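Local atomic coordinates of acetolactate synthase isozyme 1 large subunit (Escherichia coli, PDB entry 6LPI), a protein that belongs to the thiamine diphosphate-dependent enzymes and binds thiamine diphosphate, a magnesium ion and flavin-adenine dinucleotide. Residues B[391-399]-B[469-479]; B[93-101]-B[412-421]. All coordinates share one frame; numbering follows the deposited sequence.

Interaction 1 (B[391-399]-B[469-479]). With MG (magnesium ion), chain K; TPP (thiamine diphosphate), chain J.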
loop_
_atom_site.group_PDB
_atom_site.type_symbol
_atom_site.label_atom_id
_atom_site.label_comp_id
_atom_site.label_asym_id
_atom_site.label_seq_id
_atom_site.Cartn_x
_atom_site.Cartn_y
_atom_site.Cartn_z
ATOM N N VAL B 391 5.074 -0.097 13.031
ATOM C CA VAL B 391 4.060 -1.136 13.180
ATOM C C VAL B 391 4.080 -1.707 14.599
ATOM O O VAL B 391 5.142 -2.065 15.112
ATOM C CB VAL B 391 4.268 -2.251 12.145
ATOM C CG1 VAL B 391 3.377 -3.430 12.466
ATOM C CG2 VAL B 391 3.966 -1.715 10.754
ATOM N N GLY B 392 2.917 -1.820 15.217
ATOM C CA GLY B 392 2.792 -2.387 16.566
ATOM C C GLY B 392 1.696 -1.680 17.363
ATOM O O GLY B 392 0.762 -1.110 16.791
ATOM N N GLN B 393 1.834 -1.708 18.692
ATOM C CA GLN B 393 0.813 -1.080 19.523
ATOM C C GLN B 393 0.792 0.432 19.347
ATOM O O GLN B 393 -0.285 1.036 19.266
ATOM C CB GLN B 393 1.042 -1.386 21.001
ATOM C CG GLN B 393 1.141 -2.816 21.435
ATOM C CD GLN B 393 1.197 -2.920 22.949
ATOM O OE1 GLN B 393 2.072 -2.336 23.599
ATOM N NE2 GLN B 393 0.205 -3.596 23.525
ATOM N N HIS B 394 1.977 1.059 19.257
ATOM C CA HIS B 394 2.054 2.511 19.096
ATOM C C HIS B 394 1.318 2.974 17.844
ATOM O O HIS B 394 0.690 4.042 17.845
ATOM C CB HIS B 394 3.517 2.952 19.048
ATOM C CG HIS B 394 4.259 2.473 17.836
ATOM N ND1 HIS B 394 4.901 1.254 17.786
ATOM C CD2 HIS B 394 4.430 3.038 16.615
ATOM C CE1 HIS B 394 5.438 1.091 16.586
ATOM N NE2 HIS B 394 5.167 2.160 15.857
ATOM N N GLN B 395 1.386 2.179 16.767
ATOM C CA GLN B 395 0.684 2.486 15.521
ATOM C C GLN B 395 -0.834 2.435 15.718
ATOM O O GLN B 395 -1.554 3.329 15.266
ATOM C CB GLN B 395 1.118 1.516 14.418
ATOM C CG GLN B 395 0.183 1.404 13.191
ATOM C CD GLN B 395 0.554 0.226 12.270
ATOM O OE1 GLN B 395 1.098 -0.773 12.737
ATOM N NE2 GLN B 395 0.248 0.333 10.976
ATOM N N MET B 396 -1.360 1.353 16.329
ATOM C CA MET B 396 -2.808 1.301 16.522
ATOM C C MET B 396 -3.273 2.411 17.456
ATOM O O MET B 396 -4.330 3.012 17.235
ATOM C CB MET B 396 -3.235 -0.076 17.026
ATOM C CG MET B 396 -3.087 -1.226 16.004
ATOM S SD MET B 396 -3.224 -0.778 14.224
ATOM C CE MET B 396 -4.885 -0.138 14.069
ATOM N N TRP B 397 -2.498 2.696 18.509
ATOM C CA TRP B 397 -2.826 3.803 19.409
ATOM C C TRP B 397 -2.900 5.120 18.640
ATOM O O TRP B 397 -3.834 5.916 18.831
ATOM C CB TRP B 397 -1.798 3.893 20.541
ATOM C CG TRP B 397 -1.879 2.819 21.596
ATOM C CD1 TRP B 397 -2.996 2.163 22.020
ATOM C CD2 TRP B 397 -0.789 2.292 22.366
ATOM N NE1 TRP B 397 -2.672 1.256 23.007
ATOM C CE2 TRP B 397 -1.322 1.315 23.234
ATOM C CE3 TRP B 397 0.584 2.552 22.407
ATOM C CZ2 TRP B 397 -0.526 0.605 24.142
ATOM C CZ3 TRP B 397 1.369 1.843 23.305
ATOM C CH2 TRP B 397 0.813 0.884 24.159
ATOM N N THR B 398 -1.912 5.369 17.766
ATOM C CA THR B 398 -1.907 6.601 16.980
ATOM C C THR B 398 -3.093 6.669 16.030
ATOM O O THR B 398 -3.763 7.703 15.929
ATOM C CB THR B 398 -0.611 6.727 16.187
ATOM O OG1 THR B 398 0.501 6.555 17.068
ATOM C CG2 THR B 398 -0.534 8.091 15.539
ATOM N N ALA B 399 -3.369 5.571 15.329
ATOM C CA ALA B 399 -4.533 5.515 14.452
ATOM C C ALA B 399 -5.809 5.818 15.225
ATOM O O ALA B 399 -6.703 6.513 14.725
ATOM C CB ALA B 399 -4.623 4.129 13.804
ATOM N N MET B 469 7.646 5.712 21.425
ATOM C CA MET B 469 7.029 5.095 22.600
ATOM C C MET B 469 7.810 3.816 22.857
ATOM O O MET B 469 7.690 2.846 22.106
ATOM C CB MET B 469 5.550 4.793 22.371
ATOM C CG MET B 469 4.784 5.901 21.702
ATOM S SD MET B 469 3.020 5.789 22.027
ATOM C CE MET B 469 2.367 6.766 20.661
ATOM N N ASN B 470 8.602 3.811 23.907
ATOM C CA ASN B 470 9.536 2.727 24.171
ATOM C C ASN B 470 8.931 1.947 25.331
ATOM O O ASN B 470 8.989 2.384 26.480
ATOM C CB ASN B 470 10.914 3.293 24.497
ATOM C CG ASN B 470 11.835 2.287 25.140
ATOM O OD1 ASN B 470 11.565 1.081 25.127
ATOM N ND2 ASN B 470 12.916 2.778 25.741
ATOM N N ASN B 471 8.311 0.812 25.010
ATOM C CA ASN B 471 7.728 -0.120 25.974
ATOM C C ASN B 471 8.701 -1.191 26.447
ATOM O O ASN B 471 8.298 -2.062 27.229
ATOM C CB ASN B 471 6.485 -0.795 25.374
ATOM C CG ASN B 471 6.779 -1.530 24.091
ATOM O OD1 ASN B 471 7.910 -1.563 23.622
ATOM N ND2 ASN B 471 5.751 -2.102 23.500
ATOM N N GLU B 472 9.961 -1.130 26.013
ATOM C CA GLU B 472 10.951 -2.198 26.183
ATOM C C GLU B 472 10.311 -3.570 25.973
ATOM O O GLU B 472 10.326 -4.445 26.836
ATOM C CB GLU B 472 11.679 -2.052 27.518
ATOM C CG GLU B 472 12.059 -0.563 27.736
ATOM C CD GLU B 472 13.193 -0.314 28.725
ATOM O OE1 GLU B 472 14.057 0.556 28.433
ATOM O OE2 GLU B 472 13.274 -1.046 29.737
ATOM N N ALA B 473 9.741 -3.720 24.777
ATOM C CA ALA B 473 8.961 -4.878 24.355
ATOM C C ALA B 473 8.667 -4.773 22.858
ATOM O O ALA B 473 8.596 -3.673 22.291
ATOM C CB ALA B 473 7.650 -5.000 25.144
ATOM N N LEU B 474 8.452 -5.937 22.230
ATOM C CA LEU B 474 7.842 -5.927 20.908
ATOM C C LEU B 474 6.438 -5.378 21.086
ATOM O O LEU B 474 6.175 -4.249 20.675
ATOM C CB LEU B 474 7.873 -7.311 20.268
ATOM C CG LEU B 474 9.319 -7.669 19.874
ATOM C CD1 LEU B 474 9.533 -9.129 19.540
ATOM C CD2 LEU B 474 9.745 -6.809 18.672
ATOM N N GLY B 475 5.546 -6.085 21.747
ATOM C CA GLY B 475 4.422 -5.325 22.261
ATOM C C GLY B 475 3.099 -5.715 21.661
ATOM O O GLY B 475 2.137 -5.976 22.387
ATOM N N LEU B 476 3.007 -5.680 20.335
ATOM C CA LEU B 476 1.831 -6.250 19.701
ATOM C C LEU B 476 1.878 -7.765 19.862
ATOM O O LEU B 476 0.861 -8.407 20.160
ATOM C CB LEU B 476 1.781 -5.807 18.243
ATOM C CG LEU B 476 0.508 -5.811 17.404
ATOM C CD1 LEU B 476 0.199 -7.189 16.872
ATOM C CD2 LEU B 476 -0.617 -5.264 18.241
ATOM N N VAL B 477 3.083 -8.336 19.730
ATOM C CA VAL B 477 3.313 -9.734 20.085
ATOM C C VAL B 477 3.039 -9.943 21.569
ATOM O O VAL B 477 2.329 -10.870 21.955
ATOM C CB VAL B 477 4.749 -10.162 19.719
ATOM C CG1 VAL B 477 5.073 -11.504 20.326
ATOM C CG2 VAL B 477 4.956 -10.211 18.218
ATOM N N HIS B 478 3.572 -9.059 22.422
ATOM C CA HIS B 478 3.364 -9.163 23.872
ATOM C C HIS B 478 1.883 -9.290 24.206
ATOM O O HIS B 478 1.482 -10.080 25.074
ATOM C CB HIS B 478 3.961 -7.924 24.545
ATOM C CG HIS B 478 3.964 -7.955 26.040
ATOM N ND1 HIS B 478 2.811 -7.887 26.793
ATOM C CD2 HIS B 478 4.992 -7.991 26.923
ATOM C CE1 HIS B 478 3.127 -7.907 28.077
ATOM N NE2 HIS B 478 4.443 -7.968 28.183
ATOM N N GLN B 479 1.047 -8.546 23.486
ATOM C CA GLN B 479 -0.374 -8.575 23.756
ATOM C C GLN B 479 -1.002 -9.842 23.194
ATOM O O GLN B 479 -1.840 -10.459 23.858
ATOM C CB GLN B 479 -1.020 -7.303 23.198
ATOM C CG GLN B 479 -2.538 -7.316 23.101
ATOM C CD GLN B 479 -3.071 -5.931 22.768
ATOM O OE1 GLN B 479 -2.302 -4.981 22.634
ATOM N NE2 GLN B 479 -4.384 -5.792 22.719
HETATM MG MG MG K . 7.506 -0.696 21.731
HETATM N "N1'" TPP J . 9.120 -8.688 11.954
HETATM C "C2'" TPP J . 8.877 -7.673 11.046
HETATM C CM2 TPP J . 9.945 -7.194 10.108
HETATM N "N3'" TPP J . 7.643 -7.077 10.972
HETATM C "C4'" TPP J . 6.620 -7.493 11.777
HETATM N "N4'" TPP J . 5.446 -6.878 11.639
HETATM C "C5'" TPP J . 6.850 -8.517 12.699
HETATM C "C6'" TPP J . 8.109 -9.105 12.779
HETATM C "C7'" TPP J . 5.754 -8.977 13.639
HETATM N N3 TPP J . 5.449 -7.891 14.532
HETATM C C2 TPP J . 4.414 -7.012 14.312
HETATM S S1 TPP J . 4.269 -5.874 15.420
HETATM C C5 TPP J . 5.531 -6.460 16.241
HETATM C C4 TPP J . 6.115 -7.560 15.663
HETATM C CM4 TPP J . 7.291 -8.248 16.266
HETATM C C6 TPP J . 5.947 -5.761 17.514
HETATM C C7 TPP J . 6.151 -4.262 17.304
HETATM O O7 TPP J . 7.230 -3.851 18.115
HETATM P PA TPP J . 7.430 -2.306 18.538
HETATM O O1A TPP J . 8.246 -1.557 17.519
HETATM O O2A TPP J . 8.099 -2.346 19.899
HETATM O O3A TPP J . 5.976 -1.617 18.577
HETATM P PB TPP J . 5.015 -1.611 19.896
HETATM O O1B TPP J . 4.161 -0.341 19.881
HETATM O O2B TPP J . 4.108 -2.815 19.958
HETATM O O3B TPP J . 5.874 -1.698 21.140
#

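Interaction 2 (B[93-101]-B[412-421]). With TPP (thiamine diphosphate), chain J.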
loop_
_atom_site.group_PDB
_atom_site.type_symbol
_atom_site.label_atom_id
_atom_site.label_comp_id
_atom_site.label_asym_id
_atom_site.label_seq_id
_atom_site.Cartn_x
_atom_site.Cartn_y
_atom_site.Cartn_z
ATOM N N THR B 93 11.790 -6.194 0.751
ATOM C CA THR B 93 10.738 -5.843 1.704
ATOM C C THR B 93 10.050 -4.539 1.306
ATOM O O THR B 93 8.818 -4.448 1.328
ATOM C CB THR B 93 11.308 -5.736 3.114
ATOM O OG1 THR B 93 11.880 -6.991 3.485
ATOM C CG2 THR B 93 10.214 -5.431 4.101
ATOM N N ALA B 94 10.832 -3.531 0.905
ATOM C CA ALA B 94 10.263 -2.245 0.506
ATOM C C ALA B 94 9.340 -2.394 -0.689
ATOM O O ALA B 94 8.265 -1.774 -0.737
ATOM C CB ALA B 94 11.380 -1.284 0.142
ATOM N N ILE B 95 9.758 -3.200 -1.679
ATOM C CA ILE B 95 8.925 -3.427 -2.861
ATOM C C ILE B 95 7.651 -4.213 -2.508
ATOM O O ILE B 95 6.559 -3.790 -2.869
ATOM C CB ILE B 95 9.783 -4.049 -4.000
ATOM C CG1 ILE B 95 10.416 -2.980 -4.878
ATOM C CG2 ILE B 95 8.944 -4.893 -4.921
ATOM C CD1 ILE B 95 11.331 -2.008 -4.246
ATOM N N ALA B 96 7.749 -5.301 -1.748
ATOM C CA ALA B 96 6.559 -6.063 -1.362
ATOM C C ALA B 96 5.582 -5.212 -0.544
ATOM O O ALA B 96 4.356 -5.266 -0.749
ATOM C CB ALA B 96 6.964 -7.311 -0.573
ATOM N N ASP B 97 6.110 -4.420 0.385
ATOM C CA ASP B 97 5.267 -3.474 1.088
ATOM C C ASP B 97 4.587 -2.547 0.098
ATOM O O ASP B 97 3.400 -2.245 0.242
ATOM C CB ASP B 97 6.074 -2.671 2.103
ATOM C CG ASP B 97 5.198 -1.752 2.942
ATOM O OD1 ASP B 97 4.581 -2.243 3.917
ATOM O OD2 ASP B 97 5.104 -0.544 2.610
ATOM N N ALA B 98 5.319 -2.073 -0.915
ATOM C CA ALA B 98 4.678 -1.227 -1.923
ATOM C C ALA B 98 3.546 -1.965 -2.625
ATOM O O ALA B 98 2.493 -1.378 -2.904
ATOM C CB ALA B 98 5.700 -0.735 -2.944
ATOM N N ARG B 99 3.743 -3.257 -2.908
ATOM C CA ARG B 99 2.732 -4.047 -3.606
ATOM C C ARG B 99 1.443 -4.186 -2.794
ATOM O O ARG B 99 0.353 -3.871 -3.291
ATOM C CB ARG B 99 3.287 -5.429 -3.941
ATOM C CG ARG B 99 2.268 -6.347 -4.580
ATOM C CD ARG B 99 1.923 -5.867 -5.949
ATOM N NE ARG B 99 1.388 -6.968 -6.733
ATOM C CZ ARG B 99 0.600 -6.817 -7.787
ATOM N NH1 ARG B 99 0.262 -5.602 -8.196
ATOM N NH2 ARG B 99 0.154 -7.882 -8.429
ATOM N N LEU B 100 1.535 -4.617 -1.533
ATOM C CA LEU B 100 0.269 -4.901 -0.872
ATOM C C LEU B 100 -0.510 -3.645 -0.480
ATOM O O LEU B 100 -1.740 -3.729 -0.319
ATOM C CB LEU B 100 0.469 -5.740 0.386
ATOM C CG LEU B 100 1.332 -6.997 0.406
ATOM C CD1 LEU B 100 1.186 -7.654 1.774
ATOM C CD2 LEU B 100 1.044 -7.945 -0.676
ATOM N N ASP B 101 0.136 -2.481 -0.392
ATOM C CA ASP B 101 -0.575 -1.244 -0.068
ATOM C C ASP B 101 -0.895 -0.412 -1.307
ATOM O O ASP B 101 -1.574 0.618 -1.185
ATOM C CB ASP B 101 0.230 -0.403 0.931
ATOM C CG ASP B 101 0.122 -0.922 2.366
ATOM O OD1 ASP B 101 1.158 -1.017 3.078
ATOM O OD2 ASP B 101 -0.988 -1.307 2.759
ATOM N N THR B 412 1.088 5.001 6.734
ATOM C CA THR B 412 1.345 3.805 7.519
ATOM C C THR B 412 1.437 2.603 6.591
ATOM O O THR B 412 0.925 2.618 5.473
ATOM C CB THR B 412 0.259 3.576 8.574
ATOM O OG1 THR B 412 0.742 2.668 9.576
ATOM C CG2 THR B 412 -0.980 3.013 7.947
ATOM N N SER B 413 2.154 1.583 7.042
ATOM C CA SER B 413 2.277 0.330 6.310
ATOM C C SER B 413 1.186 -0.617 6.815
ATOM O O SER B 413 1.255 -1.092 7.950
ATOM C CB SER B 413 3.677 -0.240 6.507
ATOM O OG SER B 413 3.779 -1.568 6.048
ATOM N N GLY B 414 0.160 -0.856 5.988
ATOM C CA GLY B 414 -1.004 -1.654 6.371
ATOM C C GLY B 414 -1.120 -3.084 5.855
ATOM O O GLY B 414 -1.500 -4.002 6.595
ATOM N N GLY B 415 -0.913 -3.249 4.552
ATOM C CA GLY B 415 -0.990 -4.531 3.901
ATOM C C GLY B 415 0.079 -5.472 4.389
ATOM O O GLY B 415 -0.200 -6.537 4.932
ATOM N N LEU B 416 1.326 -5.086 4.196
ATOM C CA LEU B 416 2.415 -5.930 4.652
ATOM C C LEU B 416 2.686 -5.737 6.127
ATOM O O LEU B 416 3.118 -6.676 6.798
ATOM C CB LEU B 416 3.671 -5.632 3.837
ATOM C CG LEU B 416 4.836 -6.541 4.175
ATOM C CD1 LEU B 416 4.374 -7.954 3.890
ATOM C CD2 LEU B 416 6.097 -6.147 3.365
ATOM N N GLY B 417 2.427 -4.533 6.641
ATOM C CA GLY B 417 2.614 -4.237 8.044
ATOM C C GLY B 417 4.072 -4.382 8.399
ATOM O O GLY B 417 4.414 -5.171 9.278
ATOM N N THR B 418 4.937 -3.623 7.742
ATOM C CA THR B 418 6.383 -3.783 7.862
ATOM C C THR B 418 6.890 -2.976 9.054
ATOM O O THR B 418 6.739 -1.748 9.082
ATOM C CB THR B 418 7.074 -3.274 6.591
ATOM O OG1 THR B 418 6.363 -3.707 5.426
ATOM C CG2 THR B 418 8.514 -3.700 6.524
ATOM N N MET B 419 7.510 -3.644 10.024
ATOM C CA MET B 419 8.298 -2.880 10.977
ATOM C C MET B 419 9.436 -2.211 10.240
ATOM O O MET B 419 9.998 -2.773 9.288
ATOM C CB MET B 419 8.837 -3.742 12.120
ATOM C CG MET B 419 7.723 -4.413 12.945
ATOM S SD MET B 419 8.352 -5.519 14.226
ATOM C CE MET B 419 9.629 -4.418 14.880
ATOM N N GLY B 420 9.717 -0.968 10.631
ATOM C CA GLY B 420 10.775 -0.208 10.007
ATOM C C GLY B 420 10.314 0.726 8.917
ATOM O O GLY B 420 11.137 1.465 8.370
ATOM N N PHE B 421 9.024 0.716 8.589
ATOM C CA PHE B 421 8.497 1.588 7.541
ATOM C C PHE B 421 8.591 3.073 7.927
ATOM O O PHE B 421 8.971 3.927 7.103
ATOM C CB PHE B 421 7.054 1.174 7.251
ATOM C CG PHE B 421 6.253 2.203 6.507
ATOM C CD1 PHE B 421 6.185 2.176 5.119
ATOM C CD2 PHE B 421 5.577 3.200 7.183
ATOM C CE1 PHE B 421 5.452 3.123 4.430
ATOM C CE2 PHE B 421 4.836 4.138 6.502
ATOM C CZ PHE B 421 4.765 4.101 5.127
HETATM N "N1'" TPP J . 9.120 -8.688 11.954
HETATM C "C2'" TPP J . 8.877 -7.673 11.046
HETATM C CM2 TPP J . 9.945 -7.194 10.108
HETATM N "N3'" TPP J . 7.643 -7.077 10.972
HETATM C "C4'" TPP J . 6.620 -7.493 11.777
HETATM N "N4'" TPP J . 5.446 -6.878 11.639
HETATM C "C5'" TPP J . 6.850 -8.517 12.699
HETATM C "C6'" TPP J . 8.109 -9.105 12.779
HETATM C "C7'" TPP J . 5.754 -8.977 13.639
HETATM N N3 TPP J . 5.449 -7.891 14.532
HETATM C C2 TPP J . 4.414 -7.012 14.312
HETATM S S1 TPP J . 4.269 -5.874 15.420
HETATM C C5 TPP J . 5.531 -6.460 16.241
HETATM C C4 TPP J . 6.115 -7.560 15.663
HETATM C CM4 TPP J . 7.291 -8.248 16.266
HETATM C C6 TPP J . 5.947 -5.761 17.514
HETATM C C7 TPP J . 6.151 -4.262 17.304
HETATM O O7 TPP J . 7.230 -3.851 18.115
HETATM P PA TPP J . 7.430 -2.306 18.538
HETATM O O1A TPP J . 8.246 -1.557 17.519
HETATM O O2A TPP J . 8.099 -2.346 19.899
HETATM O O3A TPP J . 5.976 -1.617 18.577
HETATM P PB TPP J . 5.015 -1.611 19.896
HETATM O O1B TPP J . 4.161 -0.341 19.881
HETATM O O2B TPP J . 4.108 -2.815 19.958
HETATM O O3B TPP J . 5.874 -1.698 21.140
#

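Interaction 1 (B[391-399]-B[469-479])
Gln393 reaches across to Gln479 from the first turn of helix 393-401, and the two carboxamides meet with their planes 76° apart. Gln393 NE2 donates to Gln479 OE1 at 3.0 Å, with an N-H...O angle of 154°. The acceptor lies almost in the amide plane of Gln393 but receives the donor somewhat out of its own carbonyl plane. Both groups are held further by the chain following strand 534-539: Gln393 NE2 also bonds Glu544 O, and Gln479 NE2 bonds Val546 O.

This pairing belongs to the C-terminal thiamine diphosphate-binding domain, where the starts of two helices, with Gly392 and Gly475 at their N-cap positions, converge on the cofactor diphosphate. Gln393 N points almost straight at O2B of thiamine diphosphate, 2.8 Å away. His394 grips O1B twice, through its backbone N and through ND1, the latter at 2.7 Å. Its CG sits between the backbone N and the carbonyl carbon (chi1 67°), which turns the ND1 edge to the phosphate. From the other segment, Asn471 OD1 binds the magnesium ion at 2.1 Å; Asp444 and two diphosphate oxygens, O2A and O3B, are the other ligands in the model.

Met469 forms a Met-aromatic contact, its SD lying beside His394 CB and obliquely to the Trp397 ring, 4.1 Å from CE3, while its CE reaches Thr398 OG1. Nearer the thiazolium, Leu476 CB lies 3.9 Å from Gly392 CA and 3.8 Å from S1 of thiamine diphosphate.

Interaction 2 (B[93-101]-B[412-421])
Two aspartates of helix 86-101, Asp97 and Asp101, carry the polar half of this contact, both bonded to the loop 412-421. Asp101 faces backbone: Gly415 N donates to OD2 at 2.6 Å and Gly414 N to OD1 at 3.1 Å, so the carboxylate takes two consecutive amides, both on the syn side but tilted out of the carboxylate plane. Asp97 faces hydroxyls instead. Its CG is anti to the backbone N (chi1 -175°), which carries OD1 out to Thr418 OG1, 2.8 Å off and well above the carboxylate plane. Ser413 OG donates to the same OD1, though the modelled separation is too short to be trusted. Ser413 OG in turn accepts from Thr418 N at 2.9 Å, tying the loop to itself. Arg72 forms salt bridges with both aspartates, which probably offsets their buried charge.

The helix belongs to the N-terminal thiamine diphosphate-binding domain and the loop to the C-terminal one, so these bonds join two domains of the chain. Apolar contacts flank them. Leu416 lies along the helix, its CD2 4.2 Å from Ala96 CB and its CB 3.8 Å from Leu100 CD1. Methyl groups meet where Thr93 CG2 abuts Thr418 CG2.

Cofactor contacts leave from the same loop: Gly417 O accepts a hydrogen bond from N4' of thiamine diphosphate at 3.1 Å, and Met419 CG packs against N3' of its pyrimidine.

Overall arrangement
Interactions 1 and 2 have centres about 17 Å apart and share one thiamine diphosphate: the first holds its diphosphate and magnesium ion, the second meets its aminopyrimidine. Their segments alternate along the chain, in the order 93-101, 391-399, 412-421, 469-479. Three of them belong to the C-terminal domain, where segments 391-399 and 412-421 follow the neighbouring parallel strands 386-389 and 410-411. Segment 469-479 starts on the last residues of strand 464-470. Segment 93-101 comes from the N-terminal domain. The contacts also touch directly, with a weak hydrogen bond between Gln395 NE2 and Thr412 OG1. Loops and helix starts that follow strands of one sheet thus serve both ends of a cofactor, and the loop 412-421 also joins two domains.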